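Side-chain contacts in regulator of nonsense transcripts 2 (Homo sapiens, PDB 4CEM), which acts in nonsense-mediated mRNA decay, where this first of its three MIF4G domains is a helical module within a factor also known as UPF2: residues A[292-295]-A[296-300]; A[178-181]-A[182-185]. All blocks are in the same frame, centred on the assembly; numbering follows the deposited sequence.

Contact 1. Residues A[292-295]-A[296-300]; sequences KLLA and NSQSL
Rotation about chi1 turns the hydroxyl of Ser-297 back along its helix to the carbonyl of Leu-293: OG is placed anti to its own carbonyl carbon and beside the backbone N (chi1 -67°), and OG donates to Leu-293 O at 2.7 Å. The same oxygen also accepts the backbone bond from Ser-297 N at 3.0 Å. The two donors come in from opposite faces of the peptide plane, the hydroxyl tilted 29° from it, and so one carbonyl is gripped twice by one residue. Serine fits because its side chain is just long enough to fold back, and small enough to sit beside Leu-247 of helix 230-259 and Met-308 of the loop after helix 283-303. Leu-293 turns its side chain to Leu-247, His-250 and Leu-251, where a branched aliphatic group packs well. The next residue after the serine, Gln-298, lies back over Leu-294: its CG is 3.2 Å from Leu-294 O, and the amide end passes at an angle across the leucine side chain, with OE1 4.2 Å from Leu-294 CG. Asn-296 likewise leans over the preceding turn, its CG 3.2 Å from Lys-292 O, while its side chain meets Val-189 and Ile-193 of helix 189-204. The bond to Leu-293 O satisfies the hydroxyl's donor within its own helix, which suits a buried serine beside apolar side chains.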
loop_
_atom_site.group_PDB
_atom_site.type_symbol
_atom_site.label_atom_id
_atom_site.label_comp_id
_atom_site.label_asym_id
_atom_site.label_seq_id
_atom_site.Cartn_x
_atom_site.Cartn_y
_atom_site.Cartn_z
ATOM N N LYS A 292 5.346 -1.251 20.411
ATOM C CA LYS A 292 4.838 -1.017 19.059
ATOM C C LYS A 292 5.705 -1.695 17.994
ATOM O O LYS A 292 5.181 -2.178 16.990
ATOM C CB LYS A 292 4.719 0.486 18.789
ATOM C CG LYS A 292 3.670 1.147 19.664
ATOM C CD LYS A 292 3.604 2.652 19.477
ATOM C CE LYS A 292 2.477 3.224 20.322
ATOM N NZ LYS A 292 2.627 4.680 20.588
ATOM N N LEU A 293 7.020 -1.729 18.216
ATOM C CA LEU A 293 7.946 -2.424 17.315
ATOM C C LEU A 293 7.742 -3.942 17.380
ATOM O O LEU A 293 7.855 -4.635 16.366
ATOM C CB LEU A 293 9.398 -2.086 17.659
ATOM C CG LEU A 293 10.431 -2.510 16.608
ATOM C CD1 LEU A 293 10.556 -1.452 15.521
ATOM C CD2 LEU A 293 11.784 -2.792 17.251
ATOM N N LEU A 294 7.460 -4.451 18.578
ATOM C CA LEU A 294 7.111 -5.862 18.768
ATOM C C LEU A 294 5.801 -6.189 18.047
ATOM O O LEU A 294 5.699 -7.216 17.384
ATOM C CB LEU A 294 6.984 -6.178 20.263
ATOM C CG LEU A 294 6.677 -7.618 20.691
ATOM C CD1 LEU A 294 7.917 -8.495 20.616
ATOM C CD2 LEU A 294 6.106 -7.633 22.100
ATOM N N ALA A 295 4.809 -5.305 18.176
ATOM C CA ALA A 295 3.508 -5.496 17.529
ATOM C C ALA A 295 3.640 -5.552 16.005
ATOM O O ALA A 295 3.110 -6.459 15.361
ATOM C CB ALA A 295 2.540 -4.396 17.938
ATOM N N ASN A 296 4.354 -4.586 15.440
ATOM C CA ASN A 296 4.610 -4.543 14.000
ATOM C C ASN A 296 5.447 -5.712 13.489
ATOM O O ASN A 296 5.262 -6.165 12.358
ATOM C CB ASN A 296 5.325 -3.246 13.629
ATOM C CG ASN A 296 4.467 -2.027 13.843
ATOM O OD1 ASN A 296 3.251 -2.127 13.973
ATOM N ND2 ASN A 296 5.096 -0.865 13.879
ATOM N N SER A 297 6.379 -6.183 14.312
ATOM C CA SER A 297 7.229 -7.311 13.942
ATOM C C SER A 297 6.416 -8.602 13.854
ATOM O O SER A 297 6.592 -9.397 12.928
ATOM C CB SER A 297 8.378 -7.469 14.940
ATOM O OG SER A 297 9.280 -6.373 14.857
ATOM N N GLN A 298 5.528 -8.797 14.826
ATOM C CA GLN A 298 4.609 -9.932 14.831
ATOM C C GLN A 298 3.674 -9.855 13.640
ATOM O O GLN A 298 3.438 -10.845 12.945
ATOM C CB GLN A 298 3.787 -9.945 16.118
ATOM C CG GLN A 298 4.589 -10.212 17.386
ATOM C CD GLN A 298 3.815 -9.881 18.645
ATOM O OE1 GLN A 298 3.179 -8.831 18.747
ATOM N NE2 GLN A 298 3.866 -10.778 19.615
ATOM N N SER A 299 3.155 -8.656 13.415
ATOM C CA SER A 299 2.226 -8.403 12.336
ATOM C C SER A 299 2.816 -8.788 10.977
ATOM O O SER A 299 2.133 -9.394 10.155
ATOM C CB SER A 299 1.824 -6.929 12.353
ATOM O OG SER A 299 0.761 -6.689 11.457
ATOM N N LEU A 300 4.090 -8.464 10.764
ATOM C CA LEU A 300 4.756 -8.682 9.477
ATOM C C LEU A 300 5.329 -10.096 9.334
ATOM O O LEU A 300 5.452 -10.621 8.224
ATOM C CB LEU A 300 5.877 -7.648 9.288
ATOM C CG LEU A 300 6.629 -7.668 7.950
ATOM C CD1 LEU A 300 5.661 -7.440 6.803
ATOM C CD2 LEU A 300 7.740 -6.632 7.928
#

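Contact 2. Residues A[178-181]-A[182-185]; sequences IINA and DRES
The bond from Asp-182 N to Ile-178 O, 2.8 Å long, draws the chain through a last helical turn, after which Asp-182 leaves helical geometry at phi/psi -112°/79°. The aspartate side chain stays close to that turn: its CB is 3.3 Å from Ile-178 O, and OD1 passes 3.6 Å from the methyl CB of Ala-181, a residue small enough to leave room for the carboxylate. The carboxylate's strongest polar partner lies ahead in the chain: OD2 accepts a hydrogen bond from His-188 N; weak bonds join OD1 to Thr-187 OG1 and OD2 to Tyr-243 OH. These partners satisfy a buried carboxylate and probably favour its charged form. On the exposed side, Arg-183 runs back beside Asn-180, both side chains pointing the same way. Arg-183 CG, anti to the carbonyl carbon, lies 3.5 Å from Ile-179 O, and the chain, extended from CG to NE, carries NH2 to 2.8 Å from Asn-180 OD1. The guanidinium and amide planes stand 69° apart, and the oxygen approaches the guanidinium obliquely. Ile-178 and Ile-179 supply the apolar face, packing on Tyr-243 of helix 230-259. The arrangement is that of a helix C-terminus leading into a short interhelical loop, with the first non-helical residue hydrogen-bonded to the residue just before helix 189-204, in an all-helical MIF4G domain.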
loop_
_atom_site.group_PDB
_atom_site.type_symbol
_atom_site.label_atom_id
_atom_site.label_comp_id
_atom_site.label_asym_id
_atom_site.label_seq_id
_atom_site.Cartn_x
_atom_site.Cartn_y
_atom_site.Cartn_z
ATOM N N ILE A 178 12.719 2.323 0.842
ATOM C CA ILE A 178 12.272 1.994 2.187
ATOM C C ILE A 178 13.248 1.030 2.872
ATOM O O ILE A 178 13.636 1.251 4.018
ATOM C CB ILE A 178 10.857 1.390 2.172
ATOM C CG1 ILE A 178 9.796 2.498 2.053
ATOM C CG2 ILE A 178 10.621 0.565 3.428
ATOM C CD1 ILE A 178 9.585 3.027 0.652
ATOM N N ILE A 179 13.647 -0.027 2.169
ATOM C CA ILE A 179 14.651 -0.965 2.694
ATOM C C ILE A 179 15.939 -0.244 3.090
ATOM O O ILE A 179 16.483 -0.479 4.172
ATOM C CB ILE A 179 14.968 -2.104 1.690
ATOM C CG1 ILE A 179 14.125 -3.341 2.012
ATOM C CG2 ILE A 179 16.442 -2.485 1.729
ATOM C CD1 ILE A 179 14.053 -4.331 0.863
ATOM N N ASN A 180 16.408 0.644 2.217
ATOM C CA ASN A 180 17.624 1.410 2.471
ATOM C C ASN A 180 17.418 2.510 3.507
ATOM O O ASN A 180 18.307 2.774 4.322
ATOM C CB ASN A 180 18.162 1.985 1.163
ATOM C CG ASN A 180 18.638 0.901 0.214
ATOM O OD1 ASN A 180 19.298 -0.050 0.631
ATOM N ND2 ASN A 180 18.300 1.032 -1.067
ATOM N N ALA A 181 16.246 3.139 3.482
ATOM C CA ALA A 181 15.891 4.133 4.488
ATOM C C ALA A 181 15.814 3.521 5.889
ATOM O O ALA A 181 16.223 4.155 6.862
ATOM C CB ALA A 181 14.570 4.799 4.136
ATOM N N ASP A 182 15.303 2.291 5.986
ATOM C CA ASP A 182 14.999 1.673 7.279
ATOM C C ASP A 182 15.901 0.489 7.621
ATOM O O ASP A 182 15.510 -0.670 7.475
ATOM C CB ASP A 182 13.534 1.239 7.308
ATOM C CG ASP A 182 12.582 2.405 7.463
ATOM O OD1 ASP A 182 12.965 3.551 7.146
ATOM O OD2 ASP A 182 11.442 2.176 7.918
ATOM N N ARG A 183 17.111 0.795 8.082
ATOM C CA ARG A 183 18.056 -0.224 8.546
ATOM C C ARG A 183 18.328 -0.127 10.045
ATOM O O ARG A 183 18.522 -1.145 10.704
ATOM C CB ARG A 183 19.362 -0.124 7.767
ATOM C CG ARG A 183 19.219 -0.574 6.330
ATOM C CD ARG A 183 20.551 -0.557 5.617
ATOM N NE ARG A 183 20.413 -0.982 4.228
ATOM C CZ ARG A 183 21.410 -1.027 3.349
ATOM N NH1 ARG A 183 22.642 -0.670 3.702
ATOM N NH2 ARG A 183 21.172 -1.432 2.103
ATOM N N GLU A 184 18.362 1.098 10.570
ATOM C CA GLU A 184 18.442 1.338 12.012
ATOM C C GLU A 184 17.081 1.836 12.502
ATOM O O GLU A 184 16.413 1.171 13.299
ATOM C CB GLU A 184 19.546 2.359 12.341
ATOM C CG GLU A 184 20.910 1.753 12.673
ATOM C CD GLU A 184 21.591 1.081 11.489
ATOM O OE1 GLU A 184 21.519 1.616 10.361
ATOM O OE2 GLU A 184 22.214 0.017 11.690
ATOM N N SER A 185 16.680 3.010 12.017
ATOM C CA SER A 185 15.358 3.556 12.302
ATOM C C SER A 185 14.362 2.896 11.369
ATOM O O SER A 185 14.453 3.046 10.150
ATOM C CB SER A 185 15.325 5.074 12.078
ATOM O OG SER A 185 16.168 5.762 12.985
#

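In the fold
From the N terminus the chain first reaches contact 2, where helix 164-181 ends and the loop toward helix 189-204 begins; the long helix 230-259 follows, and contact 1 comes last, within helix 283-303. In each contact the two segments are consecutive, and the contact is made within a helical turn or at its end; the two lie in series, neither nesting nor crossing. Their centres are 16 Å apart, and their nearest atoms about 7 Å apart, without touching. What relates them is shared neighbours: both pack on helix 230-259, contact 2 through Leu-239 and Tyr-243, contact 1 through Leu-247, His-250 and Leu-251. Helix 189-204, which begins just beyond contact 2, also receives side chains from contact 1.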